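Local coordinates for Alr1585 protein (Nostoc sp., PDB 5C2I) that probably uses its bound heme to oxidise dyes and other substrates with hydrogen peroxide, as a DyP-type peroxidase, at residues V58-Y69 with I165-I176. The protein carries 1 engineered substitution. Sequence-based numbering, arbitrary orientation.
Sequences VKQWIQSFAQTY and IVNQITQKLRQI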
loop_
_atom_site.group_PDB
_atom_site.type_symbol
_atom_site.label_atom_id
_atom_site.label_comp_id
_atom_site.label_asym_id
_atom_site.label_seq_id
_atom_site.Cartn_x
_atom_site.Cartn_y
_atom_site.Cartn_z
ATOM N N VAL A 58 -0.522 -23.262 -40.488
ATOM C CA VAL A 58 -0.074 -21.987 -39.934
ATOM C C VAL A 58 -1.008 -20.867 -40.331
ATOM O O VAL A 58 -1.417 -20.044 -39.490
ATOM C CB VAL A 58 1.374 -21.642 -40.355
ATOM C CG1 VAL A 58 1.714 -20.177 -40.078
ATOM C CG2 VAL A 58 2.347 -22.559 -39.632
ATOM N N LYS A 59 -1.396 -20.847 -41.596
ATOM C CA LYS A 59 -2.307 -19.822 -42.060
ATOM C C LYS A 59 -3.649 -19.909 -41.350
ATOM O O LYS A 59 -4.215 -18.848 -40.990
ATOM C CB LYS A 59 -2.494 -19.885 -43.558
ATOM C CG LYS A 59 -1.281 -19.405 -44.315
ATOM C CD LYS A 59 -1.488 -19.418 -45.808
ATOM C CE LYS A 59 -0.303 -18.775 -46.524
ATOM N NZ LYS A 59 -0.451 -18.833 -47.981
ATOM N N GLN A 60 -4.137 -21.127 -41.128
ATOM C CA GLN A 60 -5.371 -21.308 -40.379
ATOM C C GLN A 60 -5.238 -20.777 -38.947
ATOM O O GLN A 60 -6.175 -20.156 -38.412
ATOM C CB GLN A 60 -5.800 -22.774 -40.364
ATOM C CG GLN A 60 -6.188 -23.343 -41.735
ATOM C CD GLN A 60 -6.227 -24.872 -41.764
ATOM O OE1 GLN A 60 -6.188 -25.540 -40.739
ATOM N NE2 GLN A 60 -6.311 -25.426 -42.966
ATOM N N TRP A 61 -4.105 -21.046 -38.317
ATOM C CA TRP A 61 -3.862 -20.548 -36.956
ATOM C C TRP A 61 -3.847 -19.008 -36.912
ATOM O O TRP A 61 -4.492 -18.379 -36.054
ATOM C CB TRP A 61 -2.568 -21.112 -36.344
ATOM C CG TRP A 61 -2.457 -20.612 -34.970
ATOM C CD1 TRP A 61 -3.046 -21.161 -33.857
ATOM C CD2 TRP A 61 -1.864 -19.395 -34.560
ATOM N NE1 TRP A 61 -2.819 -20.361 -32.775
ATOM C CE2 TRP A 61 -2.114 -19.257 -33.178
ATOM C CE3 TRP A 61 -1.144 -18.398 -35.224
ATOM C CZ2 TRP A 61 -1.668 -18.149 -32.439
ATOM C CZ3 TRP A 61 -0.691 -17.290 -34.484
ATOM C CH2 TRP A 61 -0.966 -17.180 -33.105
ATOM N N ILE A 62 -3.098 -18.389 -37.818
ATOM C CA ILE A 62 -3.031 -16.926 -37.866
ATOM C C ILE A 62 -4.430 -16.341 -38.063
ATOM O O ILE A 62 -4.809 -15.362 -37.414
ATOM C CB ILE A 62 -2.081 -16.459 -38.996
ATOM C CG1 ILE A 62 -0.635 -16.837 -38.645
ATOM C CG2 ILE A 62 -2.170 -14.943 -39.194
ATOM C CD1 ILE A 62 0.330 -16.649 -39.796
ATOM N N GLN A 63 -5.176 -16.931 -38.994
ATOM C CA GLN A 63 -6.547 -16.517 -39.252
ATOM C C GLN A 63 -7.378 -16.557 -37.961
ATOM O O GLN A 63 -8.116 -15.599 -37.658
ATOM C CB GLN A 63 -7.149 -17.389 -40.342
ATOM C CG GLN A 63 -8.598 -17.077 -40.664
ATOM C CD GLN A 63 -9.233 -18.066 -41.652
ATOM O OE1 GLN A 63 -9.160 -19.311 -41.485
ATOM N NE2 GLN A 63 -9.871 -17.548 -42.648
ATOM N N SER A 64 -7.280 -17.660 -37.218
ATOM C CA SER A 64 -8.089 -17.818 -35.995
ATOM C C SER A 64 -7.650 -16.792 -34.967
ATOM O O SER A 64 -8.484 -16.219 -34.282
ATOM C CB SER A 64 -8.013 -19.226 -35.390
ATOM O OG SER A 64 -6.712 -19.384 -34.775
ATOM N N PHE A 65 -6.343 -16.543 -34.879
ATOM C CA PHE A 65 -5.839 -15.523 -33.955
ATOM C C PHE A 65 -6.314 -14.121 -34.303
ATOM O O PHE A 65 -6.721 -13.358 -33.419
ATOM C CB PHE A 65 -4.311 -15.548 -33.903
ATOM C CG PHE A 65 -3.745 -14.664 -32.834
ATOM C CD1 PHE A 65 -3.770 -15.068 -31.508
ATOM C CD2 PHE A 65 -3.177 -13.473 -33.143
ATOM C CE1 PHE A 65 -3.260 -14.245 -30.494
ATOM C CE2 PHE A 65 -2.618 -12.668 -32.147
ATOM C CZ PHE A 65 -2.698 -13.046 -30.807
ATOM N N ALA A 66 -6.333 -13.798 -35.581
ATOM C CA ALA A 66 -6.873 -12.538 -36.031
ATOM C C ALA A 66 -8.373 -12.413 -35.800
ATOM O O ALA A 66 -8.835 -11.341 -35.424
ATOM C CB ALA A 66 -6.554 -12.341 -37.506
ATOM N N GLN A 67 -9.117 -13.512 -35.970
ATOM C CA GLN A 67 -10.562 -13.456 -35.737
ATOM C C GLN A 67 -10.871 -13.299 -34.263
ATOM O O GLN A 67 -11.817 -12.616 -33.898
ATOM C CB GLN A 67 -11.255 -14.714 -36.268
ATOM C CG GLN A 67 -11.297 -14.772 -37.781
ATOM C CD GLN A 67 -11.637 -16.153 -38.321
ATOM O OE1 GLN A 67 -11.520 -17.178 -37.626
ATOM N NE2 GLN A 67 -12.045 -16.190 -39.589
ATOM N N THR A 68 -10.106 -13.973 -33.402
ATOM C CA THR A 68 -10.455 -14.084 -31.986
ATOM C C THR A 68 -9.838 -13.008 -31.109
ATOM O O THR A 68 -10.483 -12.521 -30.169
ATOM C CB THR A 68 -10.056 -15.465 -31.447
ATOM O OG1 THR A 68 -10.694 -16.458 -32.258
ATOM C CG2 THR A 68 -10.548 -15.670 -30.030
ATOM N N TYR A 69 -8.574 -12.663 -31.368
ATOM C CA TYR A 69 -7.813 -11.860 -30.411
ATOM C C TYR A 69 -7.347 -10.489 -30.863
ATOM O O TYR A 69 -7.250 -9.589 -30.031
ATOM C CB TYR A 69 -6.562 -12.650 -29.965
ATOM C CG TYR A 69 -6.936 -13.821 -29.080
ATOM C CD1 TYR A 69 -7.260 -13.623 -27.757
ATOM C CD2 TYR A 69 -6.941 -15.120 -29.567
ATOM C CE1 TYR A 69 -7.624 -14.698 -26.930
ATOM C CE2 TYR A 69 -7.261 -16.197 -28.754
ATOM C CZ TYR A 69 -7.599 -15.975 -27.434
ATOM O OH TYR A 69 -7.930 -17.032 -26.624
ATOM N N ILE A 165 -4.322 -16.682 -20.151
ATOM C CA ILE A 165 -4.797 -16.521 -21.505
ATOM C C ILE A 165 -3.666 -16.848 -22.480
ATOM O O ILE A 165 -3.873 -17.545 -23.456
ATOM C CB ILE A 165 -5.330 -15.080 -21.736
ATOM C CG1 ILE A 165 -6.644 -14.956 -20.996
ATOM C CG2 ILE A 165 -5.553 -14.840 -23.229
ATOM C CD1 ILE A 165 -7.146 -13.532 -20.863
ATOM N N VAL A 166 -2.453 -16.380 -22.186
ATOM C CA VAL A 166 -1.307 -16.746 -22.998
ATOM C C VAL A 166 -1.099 -18.283 -23.036
ATOM O O VAL A 166 -0.890 -18.843 -24.105
ATOM C CB VAL A 166 -0.028 -16.044 -22.537
ATOM C CG1 VAL A 166 1.198 -16.666 -23.170
ATOM C CG2 VAL A 166 -0.095 -14.564 -22.900
ATOM N N ASN A 167 -1.195 -18.952 -21.895
ATOM C CA ASN A 167 -1.024 -20.379 -21.858
ATOM C C ASN A 167 -2.112 -21.120 -22.663
ATOM O O ASN A 167 -1.836 -22.155 -23.269
ATOM C CB ASN A 167 -0.995 -20.923 -20.417
ATOM C CG ASN A 167 0.256 -20.510 -19.695
ATOM O OD1 ASN A 167 1.270 -20.172 -20.335
ATOM N ND2 ASN A 167 0.218 -20.547 -18.389
ATOM N N GLN A 168 -3.315 -20.575 -22.684
ATOM C CA GLN A 168 -4.348 -21.125 -23.549
ATOM C C GLN A 168 -4.024 -20.920 -25.032
ATOM O O GLN A 168 -4.060 -21.866 -25.806
ATOM C CB GLN A 168 -5.677 -20.463 -23.241
ATOM C CG GLN A 168 -6.853 -21.057 -23.983
ATOM C CD GLN A 168 -8.173 -20.480 -23.483
ATOM O OE1 GLN A 168 -8.266 -19.918 -22.381
ATOM N NE2 GLN A 168 -9.200 -20.600 -24.296
ATOM N N ILE A 169 -3.692 -19.696 -25.403
ATOM C CA ILE A 169 -3.337 -19.370 -26.777
ATOM C C ILE A 169 -2.192 -20.262 -27.278
ATOM O O ILE A 169 -2.238 -20.769 -28.412
ATOM C CB ILE A 169 -2.951 -17.872 -26.924
ATOM C CG1 ILE A 169 -4.198 -17.002 -26.788
ATOM C CG2 ILE A 169 -2.188 -17.630 -28.217
ATOM C CD1 ILE A 169 -3.887 -15.561 -26.535
ATOM N N THR A 170 -1.181 -20.494 -26.435
ATOM C CA THR A 170 -0.011 -21.220 -26.877
ATOM C C THR A 170 -0.237 -22.721 -27.144
ATOM O O THR A 170 0.612 -23.348 -27.783
ATOM C CB THR A 170 1.207 -21.011 -25.959
ATOM O OG1 THR A 170 0.880 -21.376 -24.615
ATOM C CG2 THR A 170 1.619 -19.550 -25.982
ATOM N N GLN A 171 -1.329 -23.299 -26.662
ATOM C CA GLN A 171 -1.553 -24.712 -26.887
ATOM C C GLN A 171 -1.667 -25.040 -28.353
ATOM O O GLN A 171 -0.975 -25.949 -28.815
ATOM C CB GLN A 171 -2.784 -25.230 -26.153
ATOM C CG GLN A 171 -2.572 -25.232 -24.648
ATOM C CD GLN A 171 -3.219 -26.411 -23.980
ATOM O OE1 GLN A 171 -3.004 -27.564 -24.382
ATOM N NE2 GLN A 171 -3.953 -26.151 -22.937
ATOM N N LYS A 172 -2.523 -24.316 -29.078
ATOM C CA LYS A 172 -2.664 -24.590 -30.507
ATOM C C LYS A 172 -1.482 -24.010 -31.251
ATOM O O LYS A 172 -1.056 -24.554 -32.254
ATOM C CB LYS A 172 -3.981 -24.051 -31.051
ATOM C CG LYS A 172 -5.148 -24.952 -30.664
ATOM C CD LYS A 172 -6.390 -24.731 -31.510
ATOM C CE LYS A 172 -7.404 -25.821 -31.204
ATOM N NZ LYS A 172 -8.750 -25.550 -31.793
ATOM N N LEU A 173 -0.944 -22.910 -30.743
ATOM C CA LEU A 173 0.185 -22.275 -31.407
ATOM C C LEU A 173 1.396 -23.210 -31.509
ATOM O O LEU A 173 2.077 -23.253 -32.533
ATOM C CB LEU A 173 0.556 -20.975 -30.700
ATOM C CG LEU A 173 1.741 -20.158 -31.190
ATOM C CD1 LEU A 173 1.639 -19.835 -32.670
ATOM C CD2 LEU A 173 1.856 -18.867 -30.418
ATOM N N ARG A 174 1.685 -23.927 -30.427
ATOM C CA ARG A 174 2.854 -24.791 -30.376
ATOM C C ARG A 174 2.783 -25.914 -31.382
ATOM O O ARG A 174 3.816 -26.488 -31.724
ATOM C CB ARG A 174 3.026 -25.409 -28.994
ATOM C CG ARG A 174 3.631 -24.474 -27.979
ATOM C CD ARG A 174 3.794 -25.148 -26.610
ATOM N NE ARG A 174 4.296 -24.145 -25.675
ATOM C CZ ARG A 174 3.641 -23.631 -24.640
ATOM N NH1 ARG A 174 2.390 -24.054 -24.296
ATOM N NH2 ARG A 174 4.266 -22.673 -23.931
ATOM N N GLN A 175 1.581 -26.261 -31.833
ATOM C CA GLN A 175 1.440 -27.319 -32.835
ATOM C C GLN A 175 2.084 -26.910 -34.148
ATOM O O GLN A 175 2.594 -27.752 -34.879
ATOM C CB GLN A 175 -0.045 -27.630 -33.080
ATOM C CG GLN A 175 -0.772 -28.170 -31.856
ATOM C CD GLN A 175 -0.305 -29.578 -31.492
ATOM O OE1 GLN A 175 0.286 -29.795 -30.435
ATOM N NE2 GLN A 175 -0.545 -30.527 -32.383
ATOM N N ILE A 176 2.059 -25.606 -34.426
ATOM C CA ILE A 176 2.480 -25.097 -35.737
ATOM C C ILE A 176 3.700 -24.164 -35.720
ATOM O O ILE A 176 4.150 -23.715 -36.771
ATOM C CB ILE A 176 1.274 -24.453 -36.487
ATOM C CG1 ILE A 176 0.557 -23.361 -35.677
ATOM C CG2 ILE A 176 0.244 -25.529 -36.789
ATOM C CD1 ILE A 176 1.178 -21.982 -35.819
HETATM O O HOH W 1 -4.179 -20.286 -30.280
#
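Leu173 CD1 sits over one face of the Trp61 indole, 3.6 Å from the centroid of the six-membered ring and 7° off its normal, a CH-pi contact. With its CG anti to the backbone N (chi1 -177°), Trp61 reaches across to helix 165-176, while Phe65 CB backs the opposite indole face. The indole edge is tied down by a water lying in the ring plane: it accepts from Trp61 NE1 at 2.8 Å and donates to Ile169 O at 2.7 Å, bridging the helices. Ile176 CD1 packs 3.9 Å from Trp61 CB, and beyond it Val58 CG2 meets Ile176 CB at 3.8 Å. At the other end Ile169 CD1 stands over the centre of the Tyr69 ring, 3.9 Å from the centroid, a second CH-pi contact. Cutting Trp61 back to an alanine would probably strip Leu173 CD1 of its aromatic face and leave the bridging water without its indole donor. The axes of segments 58-68 and 165-176 come within 9.9 Å, with 158° between their N-to-C directions, marking a near-antiparallel helix pair in the ferredoxin-like DyP domain. Both helices pack on its antiparallel sheet: Leu173 touches Leu48 of strand 42-50, and Trp61 and Phe65 touch Phe96 of strand 93-98.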